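Local coordinates for protein MstE (Scytonema sp. PCC 10023, PDB 6SBF) that probably catalyses the protonation-triggered cyclisation of isoprenoid substrates as a monodomain class II (type II) terpene cyclase, building complex ring scaffolds, at residues 108-111 and 112-116; 125-128 and 129-132; 262-265 and 266-269. The protein carries 1 engineered substitution. One frame throughout, in Å; residues are numbered along the deposited sequence. Where two conformers were deposited one is given.

Contact 1. Residues 108-111 and 112-116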
ATOM      1  N   ASP A 108     -13.538  -4.725   5.177  1.00 12.97           N
ATOM      2  CA  ASP A 108     -12.750  -3.644   5.804  1.00 12.87           C
ATOM      3  C   ASP A 108     -12.563  -2.516   4.805  1.00 13.09           C
ATOM      4  O   ASP A 108     -12.622  -2.685   3.565  1.00 12.95           O
ATOM      5  CB  ASP A 108     -11.415  -4.177   6.340  1.00 13.45           C
ATOM      6  CG  ASP A 108     -10.395  -4.362   5.243  1.00 13.29           C
ATOM      7  OD1 ASP A 108      -9.672  -3.402   4.878  1.00 14.50           O
ATOM      8  OD2 ASP A 108     -10.276  -5.525   4.726  1.00 14.88           O
ATOM      9  N   ALA A 109     -12.347  -1.340   5.337  1.00 12.41           N
ATOM     10  CA  ALA A 109     -12.263  -0.103   4.553  1.00 13.04           C
ATOM     11  C   ALA A 109     -11.035  -0.108   3.662  1.00 12.46           C
ATOM     12  O   ALA A 109     -11.078   0.527   2.603  1.00 13.59           O
ATOM     13  CB  ALA A 109     -12.252   1.113   5.438  1.00 13.67           C
ATOM     14  N   ASP A 110      -9.931  -0.675   4.102  1.00 12.55           N
ATOM     15  CA  ASP A 110      -8.686  -0.585   3.306  1.00 12.87           C
ATOM     16  C   ASP A 110      -8.849  -1.407   2.043  1.00 12.08           C
ATOM     17  O   ASP A 110      -8.579  -0.923   0.933  1.00 12.59           O
ATOM     18  CB  ASP A 110      -7.476  -1.003   4.124  1.00 13.93           C
ATOM     19  CG  ASP A 110      -6.174  -0.679   3.400  1.00 15.41           C
ATOM     20  OD1 ASP A 110      -6.016   0.461   2.965  1.00 16.63           O
ATOM     21  OD2 ASP A 110      -5.335  -1.543   3.307  1.00 25.47           O
ATOM     22  N   THR A 111      -9.198  -2.654   2.190  1.00 11.97           N
ATOM     23  CA  THR A 111      -9.396  -3.531   1.051  1.00 12.27           C
ATOM     24  C   THR A 111     -10.414  -2.877   0.113  1.00 11.14           C
ATOM     25  O   THR A 111     -10.198  -2.891  -1.124  1.00 12.32           O
ATOM     26  CB  THR A 111      -9.928  -4.909   1.470  1.00 13.02           C
ATOM     27  OG1 THR A 111      -8.984  -5.486   2.387  1.00 14.40           O
ATOM     28  CG2 THR A 111     -10.116  -5.778   0.262  1.00 13.39           C
ATOM     29  N   THR A 112     -11.478  -2.393   0.672  1.00 11.18           N
ATOM     30  CA  THR A 112     -12.568  -1.785  -0.179  1.00 11.21           C
ATOM     31  C   THR A 112     -12.036  -0.598  -0.956  1.00 12.18           C
ATOM     32  O   THR A 112     -12.341  -0.452  -2.148  1.00 12.39           O
ATOM     33  CB  THR A 112     -13.805  -1.491   0.689  1.00 12.04           C
ATOM     34  OG1 THR A 112     -14.285  -2.711   1.268  1.00 12.63           O
ATOM     35  CG2 THR A 112     -14.898  -0.867  -0.091  1.00 12.99           C
ATOM     36  N   GLY A 113     -11.237   0.255  -0.335  1.00 11.80           N
ATOM     37  CA  GLY A 113     -10.639   1.375  -1.058  1.00 11.72           C
ATOM     38  C   GLY A 113      -9.756   0.951  -2.188  1.00 11.48           C
ATOM     39  O   GLY A 113      -9.889   1.489  -3.309  1.00 12.92           O
ATOM     40  N   TRP A 114      -8.888  -0.027  -1.989  1.00 11.00           N
ATOM     41  CA  TRP A 114      -8.034  -0.508  -3.086  1.00 11.89           C
ATOM     42  C   TRP A 114      -8.885  -1.110  -4.204  1.00 11.42           C
ATOM     43  O   TRP A 114      -8.531  -0.934  -5.387  1.00 12.03           O
ATOM     44  CB  TRP A 114      -6.989  -1.514  -2.602  1.00 11.79           C
ATOM     45  CG  TRP A 114      -5.912  -0.858  -1.795  1.00 11.98           C
ATOM     46  CD1 TRP A 114      -5.750  -0.880  -0.436  1.00 13.18           C
ATOM     47  CD2 TRP A 114      -4.827  -0.041  -2.301  1.00 11.33           C
ATOM     48  NE1 TRP A 114      -4.684  -0.102  -0.054  1.00 13.30           N
ATOM     49  CE2 TRP A 114      -4.070   0.396  -1.186  1.00 12.50           C
ATOM     50  CE3 TRP A 114      -4.397   0.301  -3.597  1.00 12.59           C
ATOM     51  CZ2 TRP A 114      -2.981   1.230  -1.332  1.00 12.86           C
ATOM     52  CZ3 TRP A 114      -3.295   1.116  -3.730  1.00 13.37           C
ATOM     53  CH2 TRP A 114      -2.587   1.582  -2.599  1.00 13.86           C
ATOM     54  N   ALA A 115      -9.906  -1.845  -3.876  1.00 11.27           N
ATOM     55  CA  ALA A 115     -10.796  -2.447  -4.894  1.00 12.31           C
ATOM     56  C   ALA A 115     -11.443  -1.334  -5.708  1.00 11.91           C
ATOM     57  O   ALA A 115     -11.615  -1.509  -6.928  1.00 12.59           O
ATOM     58  CB  ALA A 115     -11.848  -3.330  -4.249  1.00 12.88           C
ATOM     59  N   LEU A 116     -11.809  -0.230  -5.082  1.00 11.47           N
ATOM     60  CA  LEU A 116     -12.367   0.941  -5.781  1.00 11.37           C
ATOM     61  C   LEU A 116     -11.331   1.619  -6.661  1.00 11.40           C
ATOM     62  O   LEU A 116     -11.732   2.148  -7.742  1.00 13.48           O
ATOM     63  CB  LEU A 116     -13.098   1.841  -4.798  1.00 11.98           C
ATOM     64  CG  LEU A 116     -14.373   1.273  -4.202  1.00 13.14           C
ATOM     65  CD1 LEU A 116     -14.833   2.133  -3.029  1.00 14.44           C
ATOM     66  CD2 LEU A 116     -15.481   1.214  -5.266  1.00 17.00           C
TER
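Thr112 grips one backbone oxygen twice: its OG1 donates to Asp108 O at 2.8 Å and its amide N reaches the same oxygen at 3.1 Å, the two donors arriving from opposite faces of the carbonyl plane. A chi1 of -60° sets OG1 beside its own backbone N, turned back toward Asp108 O. The buried hydroxyl also accepts from the amide of Trp99.

Thr111 turns to the capping carboxylate instead. Thr111 OG1 meets Asp108 OD2 on the syn side at 2.7 Å, and Thr111 N makes an almost straight bond (171°) to Asp108 OD1 from above the carboxylate plane. With a weak bond from Asp110 N as well, the N-cap carboxylate of Asp108 is fixed in rotation. Threonine suits both places, bringing a hydroxyl that pairs with carbonyl or cap in a buried helix start.

The Asp110 carboxylate stands nearly upright to the indole of Trp114 (88°), at its edge, and Trp114 NE1 gives Asp110 OD1 a weak bond of 3.3 Å; Tyr64 packs edge-to-face with the indole. Asp-Ala-Asp-Thr-Thr fits the DxDTT motif of class II terpene cyclases; Asp110, equivalent to the middle aspartate of DxDD, is probably the proton donor.

Contact 2. Residues 125-128 and 129-132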
ATOM      1  N   SER A 125     -15.984   2.517 -11.962  1.00 14.76           N
ATOM      2  CA  SER A 125     -16.249   3.377 -10.773  0.50 15.67           C
ATOM      3  C   SER A 125     -17.736   3.651 -10.601  1.00 16.06           C
ATOM      4  O   SER A 125     -18.170   3.900  -9.504  1.00 20.08           O
ATOM      5  CB  SER A 125     -15.555   4.705 -10.848  0.50 17.14           C
ATOM      6  OG  SER A 125     -14.156   4.580 -10.730  0.50 17.13           O
ATOM      7  N   ASP A 126     -18.487   3.625 -11.695  1.00 17.77           N
ATOM      8  CA  ASP A 126     -19.934   3.959 -11.724  1.00 19.47           C
ATOM      9  C   ASP A 126     -20.800   2.687 -11.657  1.00 16.17           C
ATOM     10  O   ASP A 126     -22.033   2.810 -11.713  1.00 19.41           O
ATOM     11  CB  ASP A 126     -20.298   4.697 -13.025  1.00 29.20           C
ATOM     12  CG  ASP A 126     -19.635   6.020 -13.352  1.00 48.40           C
ATOM     13  OD1 ASP A 126     -18.991   6.630 -12.429  1.00 53.93           O
ATOM     14  OD2 ASP A 126     -19.838   6.475 -14.550  1.00 56.08           O
ATOM     15  N   SER A 127     -20.182   1.525 -11.517  1.00 14.89           N
ATOM     16  CA  SER A 127     -20.902   0.251 -11.438  1.00 15.03           C
ATOM     17  C   SER A 127     -21.785   0.184 -10.176  1.00 14.28           C
ATOM     18  O   SER A 127     -21.482   0.845  -9.183  1.00 16.09           O
ATOM     19  CB  SER A 127     -19.962  -0.924 -11.505  1.00 15.41           C
ATOM     20  OG  SER A 127     -19.116  -1.025 -10.321  1.00 15.88           O
ATOM     21  N   GLU A 128     -22.824  -0.650 -10.218  1.00 15.63           N
ATOM     22  CA  GLU A 128     -23.692  -0.873  -9.048  1.00 15.90           C
ATOM     23  C   GLU A 128     -22.789  -1.288  -7.871  1.00 16.49           C
ATOM     24  O   GLU A 128     -22.989  -0.804  -6.746  1.00 15.84           O
ATOM     25  CB  GLU A 128     -24.812  -1.904  -9.323  1.00 19.54           C
ATOM     26  CG  GLU A 128     -25.941  -1.371 -10.182  1.00 32.95           C
ATOM     27  CD  GLU A 128     -27.275  -2.107 -10.067  1.00 55.83           C
ATOM     28  OE1 GLU A 128     -27.413  -2.940  -9.155  1.00 67.94           O
ATOM     29  OE2 GLU A 128     -28.187  -1.822 -10.889  1.00 72.36           O
ATOM     30  N   ARG A 129     -21.928  -2.282  -8.064  1.00 16.29           N
ATOM     31  CA  ARG A 129     -21.126  -2.782  -6.930  1.00 15.26           C
ATOM     32  C   ARG A 129     -20.219  -1.682  -6.367  1.00 14.69           C
ATOM     33  O   ARG A 129     -20.073  -1.549  -5.142  1.00 15.18           O
ATOM     34  CB  ARG A 129     -20.330  -4.013  -7.323  1.00 15.11           C
ATOM     35  CG  ARG A 129     -19.423  -4.532  -6.198  1.00 16.03           C
ATOM     36  CD  ARG A 129     -20.229  -4.995  -4.990  1.00 15.99           C
ATOM     37  NE  ARG A 129     -19.359  -5.402  -3.872  1.00 16.09           N
ATOM     38  CZ  ARG A 129     -18.733  -6.573  -3.773  1.00 15.19           C
ATOM     39  NH1 ARG A 129     -18.817  -7.441  -4.764  1.00 15.77           N
ATOM     40  NH2 ARG A 129     -17.964  -6.837  -2.744  1.00 15.36           N
ATOM     41  N   ALA A 130     -19.569  -0.932  -7.234  1.00 14.24           N
ATOM     42  CA  ALA A 130     -18.672   0.147  -6.753  1.00 15.61           C
ATOM     43  C   ALA A 130     -19.488   1.167  -5.966  1.00 14.32           C
ATOM     44  O   ALA A 130     -18.983   1.657  -4.930  1.00 14.62           O
ATOM     45  CB  ALA A 130     -17.959   0.822  -7.898  1.00 16.38           C
ATOM     46  N   GLN A 131     -20.699   1.496  -6.390  1.00 13.65           N
ATOM     47  CA  GLN A 131     -21.539   2.460  -5.648  1.00 13.08           C
ATOM     48  C   GLN A 131     -21.820   1.899  -4.252  1.00 13.62           C
ATOM     49  O   GLN A 131     -21.824   2.642  -3.242  1.00 15.02           O
ATOM     50  CB  GLN A 131     -22.860   2.699  -6.398  1.00 14.86           C
ATOM     51  CG  GLN A 131     -23.798   3.696  -5.740  1.00 23.14           C
ATOM     52  CD  GLN A 131     -24.976   4.058  -6.621  1.00 38.09           C
ATOM     53  OE1 GLN A 131     -24.782   4.264  -7.810  1.00 41.58           O
ATOM     54  NE2 GLN A 131     -26.153   4.163  -6.020  1.00 52.72           N
ATOM     55  N   GLN A 132     -22.182   0.619  -4.190  1.00 14.25           N
ATOM     56  CA  GLN A 132     -22.516  -0.015  -2.903  1.00 14.14           C
ATOM     57  C   GLN A 132     -21.278  -0.034  -1.978  1.00 12.82           C
ATOM     58  O   GLN A 132     -21.418   0.306  -0.774  1.00 14.15           O
ATOM     59  CB  GLN A 132     -22.980  -1.454  -3.144  1.00 14.88           C
ATOM     60  CG  GLN A 132     -23.493  -2.135  -1.876  1.00 15.46           C
ATOM     61  CD  GLN A 132     -23.702  -3.632  -1.998  1.00 16.15           C
ATOM     62  OE1 GLN A 132     -23.263  -4.212  -2.977  1.00 18.90           O
ATOM     63  NE2 GLN A 132     -24.281  -4.241  -0.961  1.00 18.71           N
TER
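Ser127 caps the helix that starts at Glu128, its OG accepting from Ala130 N at 3.1 Å along a fairly straight N-H (156°). The rotamer makes this possible: OG stands between the backbone N and the carbonyl carbon (chi1 68°), which swings it over the first turn. The same hydroxyl bonds to Ala124 O behind it, so a single small side chain links the incoming loop to the helix. Serine suits the place, being short enough to reach an amide three residues on.

Ala130 fits closely beneath this cap. Ala130 CB comes within 3.3 Å of Ser127 OG and 3.5 Å of Ser125 O, the methyl lying in the bend where the loop enters the helix. Gln131 N follows the cap with a bond to Ser127 O at 3.0 Å, and Gln132 N donates to Glu128 O at the same length.

The longer chains diverge. Glu128 runs extended from the exposed first turn, where its negative charge would be expected to suit the amino end of a helix dipole. Arg129 starts with CG anti to the backbone N and then bends at chi2 (63°); the kink carries its guanidinium away from the cap, where NE bonds to Gly97 O, NH2 to Arg91 O, and the charged group makes a cation-pi contact with Trp99. Gln131 stays fully stretched at the surface.

On its inner side the turn rests against helix 109-121, Ala130 on Leu116, while Arg134, a turn further along helix 128-138, donates from NH2 to Ser125 O.

Contact 3. Residues 262-265 and 266-269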
ATOM      1  N   ASN A 262      20.640  -2.401   5.302  1.00 14.20           N
ATOM      2  CA  ASN A 262      21.251  -2.164   3.965  1.00 15.50           C
ATOM      3  C   ASN A 262      20.125  -2.006   2.931  1.00 13.98           C
ATOM      4  O   ASN A 262      20.416  -2.078   1.736  1.00 15.88           O
ATOM      5  CB  ASN A 262      22.263  -3.248   3.560  1.00 20.96           C
ATOM      6  CG  ASN A 262      23.459  -3.217   4.503  1.00 26.45           C
ATOM      7  OD1 ASN A 262      24.186  -2.240   4.529  1.00 33.65           O
ATOM      8  ND2 ASN A 262      23.610  -4.259   5.267  1.00 34.78           N
ATOM      9  N   GLY A 263      18.900  -1.733   3.358  1.00 13.68           N
ATOM     10  CA  GLY A 263      17.837  -1.250   2.465  1.00 13.26           C
ATOM     11  C   GLY A 263      16.629  -2.181   2.381  1.00 12.78           C
ATOM     12  O   GLY A 263      16.755  -3.390   2.127  1.00 14.69           O
ATOM     13  N   SER A 264      15.453  -1.586   2.553  1.00 13.10           N
ATOM     14  CA  SER A 264      14.147  -2.234   2.388  1.00 12.36           C
ATOM     15  C   SER A 264      13.615  -1.957   0.964  1.00 12.22           C
ATOM     16  O   SER A 264      13.451  -0.766   0.603  1.00 13.31           O
ATOM     17  CB  SER A 264      13.169  -1.716   3.370  1.00 12.98           C
ATOM     18  OG  SER A 264      11.850  -1.987   2.954  1.00 13.48           O
ATOM     19  N   THR A 265      13.345  -2.978   0.184  1.00 13.09           N
ATOM     20  CA  THR A 265      12.781  -2.786  -1.150  1.00 12.93           C
ATOM     21  C   THR A 265      11.428  -2.106  -1.073  1.00 12.18           C
ATOM     22  O   THR A 265      11.167  -1.173  -1.884  1.00 12.80           O
ATOM     23  CB  THR A 265      12.750  -4.097  -1.922  1.00 13.98           C
ATOM     24  OG1 THR A 265      12.133  -5.083  -1.123  1.00 15.59           O
ATOM     25  CG2 THR A 265      14.141  -4.548  -2.338  1.00 15.78           C
ATOM     26  N   PHE A 266      10.575  -2.479  -0.150  1.00 12.57           N
ATOM     27  CA  PHE A 266       9.231  -1.893   0.015  1.00 12.39           C
ATOM     28  C   PHE A 266       9.311  -0.440   0.408  1.00 12.30           C
ATOM     29  O   PHE A 266       8.618   0.424  -0.187  1.00 12.56           O
ATOM     30  CB  PHE A 266       8.409  -2.736   0.992  1.00 12.31           C
ATOM     31  CG  PHE A 266       6.987  -2.325   1.228  1.00 11.37           C
ATOM     32  CD1 PHE A 266       6.015  -2.586   0.266  1.00 11.60           C
ATOM     33  CD2 PHE A 266       6.582  -1.765   2.420  1.00 12.29           C
ATOM     34  CE1 PHE A 266       4.688  -2.271   0.526  1.00 12.56           C
ATOM     35  CE2 PHE A 266       5.282  -1.493   2.721  1.00 12.70           C
ATOM     36  CZ  PHE A 266       4.323  -1.753   1.752  1.00 12.73           C
ATOM     37  N   ALA A 267      10.090  -0.117   1.432  1.00 11.82           N
ATOM     38  CA  ALA A 267      10.155   1.258   1.934  1.00 11.54           C
ATOM     39  C   ALA A 267      10.808   2.110   0.835  1.00 11.49           C
ATOM     40  O   ALA A 267      10.448   3.286   0.709  1.00 12.47           O
ATOM     41  CB  ALA A 267      10.906   1.328   3.253  1.00 13.27           C
ATOM     42  N   THR A 268      11.805   1.601   0.142  1.00 11.44           N
ATOM     43  CA  THR A 268      12.505   2.372  -0.908  1.00 12.34           C
ATOM     44  C   THR A 268      11.540   2.682  -2.075  1.00 12.64           C
ATOM     45  O   THR A 268      11.548   3.814  -2.568  1.00 12.45           O
ATOM     46  CB  THR A 268      13.766   1.668  -1.402  1.00 12.19           C
ATOM     47  OG1 THR A 268      14.630   1.476  -0.274  1.00 12.98           O
ATOM     48  CG2 THR A 268      14.494   2.426  -2.459  1.00 12.77           C
ATOM     49  N   ALA A 269      10.709   1.737  -2.459  1.00 11.39           N
ATOM     50  CA  ALA A 269       9.754   1.950  -3.568  1.00 11.27           C
ATOM     51  C   ALA A 269       8.744   3.013  -3.148  1.00 11.15           C
ATOM     52  O   ALA A 269       8.435   3.926  -3.964  1.00 12.00           O
ATOM     53  CB  ALA A 269       9.071   0.637  -3.888  1.00 11.69           C
TER
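The backbone turns from loop to helix between Ser264 and Ala267, whose CA atoms lie 5.3 Å apart. Just before, Gly263 has phi 119° and psi 130°, a conformation in which a CB would press on the carbonyl oxygen of Asn262, a clash that glycine avoids by having none. Ser264 is still extended, and from Thr265 onward the angles are helical. Two amides then close the first turn: Thr268 N reaches Ser264 O at 2.9 Å, and Ala269 N reaches Thr265 O at 3.0 Å.

Ser264 also caps the turn with its side chain. Ser264 OG lies anti to the backbone N (chi1 161°) and accepts an almost straight bond from Ala267 N, 3.0 Å away. The methyl of Ala267 packs against the cap, its CB 3.8 Å from Ser264 CB; alanine is small enough to sit beside the serine. Thr268 makes a second claim on the oxygen that its amide already uses: its OG1 donates to Ser264 O at 2.7 Å from the other face of the carbonyl plane, and it also accepts from Val255 N. This is a serine N-cap reinforced by a threonine four residues later, at the start of helix 265-275 in the alpha6-alpha6 barrel of this squalene-hopene-cyclase-related fold.

Thr265 faces another way. Its OG1 bonds to Val306 O and to Ser308 OG, and Ser308 OG in turn accepts from Phe266 N, so the neighbouring loop supplies a partner for an early helix amide.

Phe266 leads its ring away from the cap, edge-to-face with Trp270 and meeting Trp212. Ala269 tucks its CB 3.4 Å from Thr265 O.

Along the chain the three contacts come in series, none enclosing or crossing another, and each closes just the first turn of a helix. Contact 1 begins helix 109-121; contact 2 begins the next one, helix 128-138, after a short connection. Their centres are about 13 Å apart and they touch directly, Leu116 CD2 lying 3.5 Å from Ala130 O, so the paired helices pack together. Contact 3 opens helix 265-275 much later, with its centre about 24 Å from that of contact 1, on the opposite side of the chain's centre. Contact 1 packs on helices 59-69, 128-138 and 177-183, whereas contact 3 meets helices 215-229, 282-298 and 350-363.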